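PDB 2NYG: SPbeta prophage-derived aminoglycoside N(3')-acetyltransferase-like protein YokD from Bacillus subtilis, which probably transfers an acetyl group from acetyl-coenzyme A to an amino group of aminoglycoside antibiotics and may thereby contribute to resistance. Local coordinates for residues L174-L186 with F224-M237. Residues are numbered along the deposited sequence; the frame is centred on the assembly and turned at random.
Sequences LGADFDSSTCFHL and FQEVGQAFEAEHNM. With COA (coenzyme A), chain G.
Phe178 lays one ring face on the backbone of helix 224-234 at Gly228, whose CA stands 3.5 Å from the ring centroid in a CH-pi contact. Round the rim, near its plane, come the Glu232 carboxylate and Met237, whose CE touches Phe178 CZ at 3.6 Å and whose SD, 5.3 Å from the Phe178 centroid, makes an edge-on Met-aromatic contact.

Phe224 is the centre of an aromatic cluster with Phe184 and His185, both pairs T-shaped. Phe184 CB sits over one of its faces, and the Phe184 edge turns to that ring with planes at 79°. The Phe224 edge, its CE2 and CZ, points into the face of His185, centroids 4.8 Å apart. Val227 CG1 covers a face of Phe184.

Polar bonds gather on Gln225. With CG anti to the backbone N (chi1 -175°) and a bend at chi2, its amide reaches the start of the 3-10 segment 178-180 and Asp177 just before it: NE2 donates to Asp177 OD1 (3.1 Å) from above the carboxylate plane, while OE1 weakly accepts from Asp179 N. Asp177 OD1 also takes Phe178 N and salt-bridges Arg248, as does Glu232.

Helix and loop thus meet after strand 170-174, where Ala176 and Ser180 line the coenzyme A pocket of this antibiotic N-acetyltransferase fold.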
loop_
_atom_site.group_PDB
_atom_site.type_symbol
_atom_site.label_atom_id
_atom_site.label_comp_id
_atom_site.label_asym_id
_atom_site.label_seq_id
_atom_site.Cartn_x
_atom_site.Cartn_y
_atom_site.Cartn_z
ATOM N N LEU A 174 1.588 18.951 -1.035
ATOM C CA LEU A 174 2.413 18.668 0.134
ATOM C C LEU A 174 3.713 18.053 -0.361
ATOM O O LEU A 174 3.840 16.844 -0.528
ATOM C CB LEU A 174 1.644 17.725 1.062
ATOM C CG LEU A 174 2.202 17.113 2.335
ATOM C CD1 LEU A 174 3.071 18.067 3.095
ATOM C CD2 LEU A 174 1.010 16.687 3.163
ATOM N N GLY A 175 4.680 18.910 -0.616
ATOM C CA GLY A 175 5.929 18.406 -1.118
ATOM C C GLY A 175 5.881 18.203 -2.620
ATOM O O GLY A 175 6.878 17.813 -3.195
ATOM N N ALA A 176 4.743 18.458 -3.261
ATOM C CA ALA A 176 4.646 18.300 -4.715
ATOM C C ALA A 176 4.547 19.638 -5.418
ATOM O O ALA A 176 4.249 20.653 -4.802
ATOM C CB ALA A 176 3.445 17.467 -5.080
ATOM N N ASP A 177 4.788 19.633 -6.722
ATOM C CA ASP A 177 4.702 20.857 -7.507
ATOM C C ASP A 177 3.445 20.813 -8.371
ATOM O O ASP A 177 2.657 19.871 -8.296
ATOM C CB ASP A 177 5.940 21.034 -8.398
ATOM C CG ASP A 177 6.341 22.500 -8.563
ATOM O OD1 ASP A 177 5.446 23.370 -8.711
ATOM O OD2 ASP A 177 7.558 22.781 -8.551
ATOM N N PHE A 178 3.274 21.838 -9.195
ATOM C CA PHE A 178 2.122 21.949 -10.073
ATOM C C PHE A 178 1.945 20.842 -11.101
ATOM O O PHE A 178 0.822 20.520 -11.491
ATOM C CB PHE A 178 2.168 23.286 -10.783
ATOM C CG PHE A 178 1.857 24.445 -9.894
ATOM C CD1 PHE A 178 2.811 25.429 -9.647
ATOM C CD2 PHE A 178 0.593 24.567 -9.318
ATOM C CE1 PHE A 178 2.509 26.525 -8.840
ATOM C CE2 PHE A 178 0.282 25.653 -8.511
ATOM C CZ PHE A 178 1.240 26.638 -8.271
ATOM N N ASP A 179 3.054 20.261 -11.535
ATOM C CA ASP A 179 3.026 19.198 -12.533
ATOM C C ASP A 179 2.193 18.015 -12.074
ATOM O O ASP A 179 1.942 17.108 -12.856
ATOM C CB ASP A 179 4.447 18.725 -12.838
ATOM C CG ASP A 179 5.084 18.021 -11.662
ATOM O OD1 ASP A 179 5.094 18.596 -10.553
ATOM O OD2 ASP A 179 5.573 16.888 -11.841
ATOM N N SER A 180 1.773 18.044 -10.810
ATOM C CA SER A 180 0.964 16.985 -10.199
ATOM C C SER A 180 -0.459 17.401 -9.919
ATOM O O SER A 180 -1.225 16.597 -9.429
ATOM C CB SER A 180 1.551 16.544 -8.857
ATOM O OG SER A 180 2.899 16.121 -8.959
ATOM N N SER A 181 -0.809 18.656 -10.194
ATOM C CA SER A 181 -2.164 19.151 -9.922
ATOM C C SER A 181 -3.236 18.589 -10.818
ATOM O O SER A 181 -3.695 19.257 -11.731
ATOM C CB SER A 181 -2.236 20.670 -10.022
ATOM O OG SER A 181 -1.947 21.263 -8.780
ATOM N N THR A 182 -3.665 17.373 -10.526
ATOM C CA THR A 182 -4.687 16.724 -11.312
ATOM C C THR A 182 -5.885 17.605 -11.682
ATOM O O THR A 182 -6.487 17.401 -12.728
ATOM C CB THR A 182 -5.192 15.469 -10.585
ATOM O OG1 THR A 182 -4.104 14.564 -10.412
ATOM C CG2 THR A 182 -6.260 14.777 -11.394
ATOM N N CYS A 183 -6.232 18.579 -10.844
ATOM C CA CYS A 183 -7.391 19.412 -11.138
ATOM C C CYS A 183 -7.331 20.091 -12.509
ATOM O O CYS A 183 -8.367 20.280 -13.156
ATOM C CB CYS A 183 -7.593 20.465 -10.047
ATOM S SG CYS A 183 -6.273 21.668 -9.936
ATOM N N PHE A 184 -6.133 20.457 -12.958
ATOM C CA PHE A 184 -5.984 21.104 -14.257
ATOM C C PHE A 184 -6.560 20.302 -15.424
ATOM O O PHE A 184 -7.105 20.884 -16.365
ATOM C CB PHE A 184 -4.514 21.417 -14.516
ATOM C CG PHE A 184 -3.992 22.546 -13.685
ATOM C CD1 PHE A 184 -2.645 22.629 -13.368
ATOM C CD2 PHE A 184 -4.857 23.528 -13.207
ATOM C CE1 PHE A 184 -2.168 23.673 -12.583
ATOM C CE2 PHE A 184 -4.390 24.570 -12.424
ATOM C CZ PHE A 184 -3.046 24.644 -12.111
ATOM N N HIS A 185 -6.436 18.976 -15.365
ATOM C CA HIS A 185 -6.965 18.135 -16.422
ATOM C C HIS A 185 -8.398 18.545 -16.726
ATOM O O HIS A 185 -8.806 18.533 -17.879
ATOM C CB HIS A 185 -6.967 16.653 -16.025
ATOM C CG HIS A 185 -5.626 15.984 -16.090
ATOM N ND1 HIS A 185 -4.908 15.860 -17.258
ATOM C CD2 HIS A 185 -4.904 15.348 -15.135
ATOM C CE1 HIS A 185 -3.803 15.174 -17.022
ATOM N NE2 HIS A 185 -3.777 14.852 -15.742
ATOM N N LEU A 186 -9.166 18.894 -15.698
ATOM C CA LEU A 186 -10.555 19.288 -15.908
ATOM C C LEU A 186 -10.698 20.427 -16.929
ATOM O O LEU A 186 -11.602 20.398 -17.770
ATOM C CB LEU A 186 -11.206 19.690 -14.584
ATOM C CG LEU A 186 -12.653 20.210 -14.619
ATOM C CD1 LEU A 186 -13.632 19.159 -15.151
ATOM C CD2 LEU A 186 -13.032 20.631 -13.212
ATOM N N PHE A 224 1.237 21.701 -17.218
ATOM C CA PHE A 224 0.742 22.018 -15.883
ATOM C C PHE A 224 1.699 22.816 -15.038
ATOM O O PHE A 224 1.276 23.693 -14.300
ATOM C CB PHE A 224 0.343 20.744 -15.138
ATOM C CG PHE A 224 -0.880 20.070 -15.703
ATOM C CD1 PHE A 224 -1.440 20.503 -16.903
ATOM C CD2 PHE A 224 -1.443 18.964 -15.061
ATOM C CE1 PHE A 224 -2.523 19.855 -17.455
ATOM C CE2 PHE A 224 -2.541 18.298 -15.615
ATOM C CZ PHE A 224 -3.078 18.742 -16.810
ATOM N N GLN A 225 2.989 22.516 -15.149
ATOM C CA GLN A 225 3.988 23.235 -14.385
ATOM C C GLN A 225 4.022 24.696 -14.819
ATOM O O GLN A 225 4.228 25.584 -13.997
ATOM C CB GLN A 225 5.360 22.603 -14.574
ATOM C CG GLN A 225 6.430 23.225 -13.706
ATOM C CD GLN A 225 6.060 23.207 -12.243
ATOM O OE1 GLN A 225 5.400 22.286 -11.774
ATOM N NE2 GLN A 225 6.493 24.221 -11.513
ATOM N N GLU A 226 3.804 24.943 -16.109
ATOM C CA GLU A 226 3.792 26.303 -16.625
ATOM C C GLU A 226 2.491 26.984 -16.219
ATOM O O GLU A 226 2.477 28.143 -15.825
ATOM C CB GLU A 226 3.904 26.306 -18.143
ATOM C CG GLU A 226 4.601 27.537 -18.684
ATOM C CD GLU A 226 4.515 27.653 -20.199
ATOM O OE1 GLU A 226 4.774 26.640 -20.895
ATOM O OE2 GLU A 226 4.192 28.765 -20.681
ATOM N N VAL A 227 1.392 26.252 -16.308
ATOM C CA VAL A 227 0.097 26.810 -15.942
ATOM C C VAL A 227 0.071 27.276 -14.486
ATOM O O VAL A 227 -0.408 28.362 -14.185
ATOM C CB VAL A 227 -1.009 25.778 -16.146
ATOM C CG1 VAL A 227 -2.348 26.370 -15.769
ATOM C CG2 VAL A 227 -0.982 25.288 -17.594
ATOM N N GLY A 228 0.606 26.442 -13.597
ATOM C CA GLY A 228 0.632 26.761 -12.186
ATOM C C GLY A 228 1.512 27.952 -11.886
ATOM O O GLY A 228 1.212 28.768 -11.026
ATOM N N GLN A 229 2.611 28.061 -12.611
ATOM C CA GLN A 229 3.515 29.170 -12.363
ATOM C C GLN A 229 2.915 30.503 -12.839
ATOM O O GLN A 229 3.243 31.569 -12.323
ATOM C CB GLN A 229 4.875 28.881 -13.008
ATOM C CG GLN A 229 5.796 28.054 -12.093
ATOM C CD GLN A 229 7.097 27.573 -12.755
ATOM O OE1 GLN A 229 7.756 28.320 -13.477
ATOM N NE2 GLN A 229 7.481 26.324 -12.476
ATOM N N ALA A 230 2.015 30.420 -13.814
ATOM C CA ALA A 230 1.364 31.600 -14.348
ATOM C C ALA A 230 0.229 31.988 -13.385
ATOM O O ALA A 230 -0.077 33.166 -13.185
ATOM C CB ALA A 230 0.788 31.314 -15.773
ATOM N N PHE A 231 -0.390 30.963 -12.781
ATOM C CA PHE A 231 -1.479 31.151 -11.840
ATOM C C PHE A 231 -0.953 31.901 -10.635
ATOM O O PHE A 231 -1.670 32.654 -10.017
ATOM C CB PHE A 231 -1.996 29.779 -11.415
ATOM C CG PHE A 231 -3.197 29.809 -10.493
ATOM C CD1 PHE A 231 -4.415 30.316 -10.928
ATOM C CD2 PHE A 231 -3.116 29.281 -9.206
ATOM C CE1 PHE A 231 -5.514 30.294 -10.107
ATOM C CE2 PHE A 231 -4.213 29.257 -8.387
ATOM C CZ PHE A 231 -5.409 29.759 -8.827
ATOM N N GLU A 232 0.305 31.664 -10.309
ATOM C CA GLU A 232 0.948 32.261 -9.162
ATOM C C GLU A 232 1.290 33.709 -9.314
ATOM O O GLU A 232 1.638 34.349 -8.342
ATOM C CB GLU A 232 2.246 31.525 -8.864
ATOM C CG GLU A 232 2.195 30.483 -7.758
ATOM C CD GLU A 232 3.549 29.739 -7.581
ATOM O OE1 GLU A 232 4.512 30.073 -8.338
ATOM O OE2 GLU A 232 3.662 28.839 -6.693
ATOM N N ALA A 233 1.247 34.216 -10.531
ATOM C CA ALA A 233 1.600 35.598 -10.763
ATOM C C ALA A 233 0.643 36.540 -10.049
ATOM O O ALA A 233 1.074 37.443 -9.345
ATOM C CB ALA A 233 1.600 35.883 -12.252
ATOM N N GLU A 234 -0.654 36.257 -10.170
ATOM C CA GLU A 234 -1.686 37.122 -9.605
ATOM C C GLU A 234 -2.767 36.476 -8.747
ATOM O O GLU A 234 -3.726 37.133 -8.375
ATOM C CB GLU A 234 -2.371 37.866 -10.745
ATOM C CG GLU A 234 -1.428 38.689 -11.580
ATOM C CD GLU A 234 -2.115 39.443 -12.693
ATOM O OE1 GLU A 234 -2.611 38.804 -13.646
ATOM O OE2 GLU A 234 -2.156 40.685 -12.611
ATOM N N HIS A 235 -2.641 35.195 -8.451
ATOM C CA HIS A 235 -3.674 34.541 -7.658
ATOM C C HIS A 235 -3.273 34.210 -6.235
ATOM O O HIS A 235 -2.123 33.860 -5.967
ATOM C CB HIS A 235 -4.165 33.313 -8.403
ATOM C CG HIS A 235 -4.959 33.664 -9.613
ATOM N ND1 HIS A 235 -6.326 33.820 -9.575
ATOM C CD2 HIS A 235 -4.569 34.046 -10.851
ATOM C CE1 HIS A 235 -6.747 34.290 -10.736
ATOM N NE2 HIS A 235 -5.699 34.438 -11.527
ATOM N N ASN A 236 -4.227 34.362 -5.321
ATOM C CA ASN A 236 -3.979 34.105 -3.910
ATOM C C ASN A 236 -3.628 32.659 -3.707
ATOM O O ASN A 236 -4.289 31.763 -4.229
ATOM C CB ASN A 236 -5.193 34.473 -3.068
ATOM C CG ASN A 236 -5.418 35.971 -3.010
ATOM O OD1 ASN A 236 -4.481 36.742 -2.774
ATOM N ND2 ASN A 236 -6.665 36.396 -3.221
ATOM N N MET A 237 -2.579 32.440 -2.936
ATOM C CA MET A 237 -2.103 31.100 -2.697
ATOM C C MET A 237 -1.263 31.073 -1.429
ATOM O O MET A 237 -0.326 31.848 -1.289
ATOM C CB MET A 237 -1.271 30.683 -3.900
ATOM C CG MET A 237 -0.684 29.323 -3.784
ATOM S SD MET A 237 0.360 28.961 -5.155
ATOM C CE MET A 237 -0.917 28.827 -6.489
HETATM N N1A COA G . 9.383 10.015 6.692
HETATM C C2A COA G . 9.810 10.538 5.465
HETATM N N3A COA G . 10.012 9.677 4.405
HETATM C C4A COA G . 9.802 8.322 4.549
HETATM C C5A COA G . 9.368 7.754 5.762
HETATM C C6A COA G . 9.163 8.618 6.851
HETATM N N6A COA G . 8.759 8.145 8.022
HETATM N N7A COA G . 9.249 6.405 5.589
HETATM C C8A COA G . 9.596 6.122 4.299
HETATM N N9A COA G . 9.941 7.329 3.656
HETATM C C1B COA G . 10.399 7.573 2.267
HETATM C C2B COA G . 10.944 6.356 1.465
HETATM O O2B COA G . 12.240 5.888 1.894
HETATM C C3B COA G . 10.953 6.890 0.044
HETATM O O3B COA G . 12.244 7.565 -0.066
HETATM P P3B COA G . 13.323 7.348 -1.274
HETATM O O7A COA G . 12.761 6.357 -2.323
HETATM O O8A COA G . 14.579 6.713 -0.727
HETATM O O9A COA G . 13.640 8.694 -1.874
HETATM C C4B COA G . 9.746 7.865 -0.010
HETATM O O4B COA G . 9.471 8.206 1.368
HETATM C C5B COA G . 8.449 7.260 -0.647
HETATM O O5B COA G . 7.444 8.317 -0.605
HETATM P P1A COA G . 6.578 8.641 -1.895
HETATM O O1A COA G . 5.640 9.775 -1.639
HETATM O O2A COA G . 5.818 7.388 -2.350
HETATM O O3A COA G . 7.675 8.960 -2.942
HETATM P P2A COA G . 8.513 10.323 -3.065
HETATM O O4A COA G . 9.954 9.990 -2.919
HETATM O O5A COA G . 8.122 11.379 -2.035
HETATM O O6A COA G . 8.043 10.749 -4.566
HETATM C CBP COA G . 5.948 11.526 -5.763
HETATM C CCP COA G . 7.125 11.826 -4.787
HETATM C CDP COA G . 6.323 10.384 -6.740
HETATM C CEP COA G . 4.728 11.169 -4.885
HETATM C CAP COA G . 5.754 12.772 -6.693
HETATM O OAP COA G . 6.783 13.728 -6.348
HETATM C C9P COA G . 4.379 13.476 -6.585
HETATM O O9P COA G . 4.421 14.779 -6.191
HETATM N N8P COA G . 3.165 12.912 -6.822
HETATM C C7P COA G . 1.901 13.615 -6.509
HETATM C C6P COA G . 0.793 12.810 -5.815
#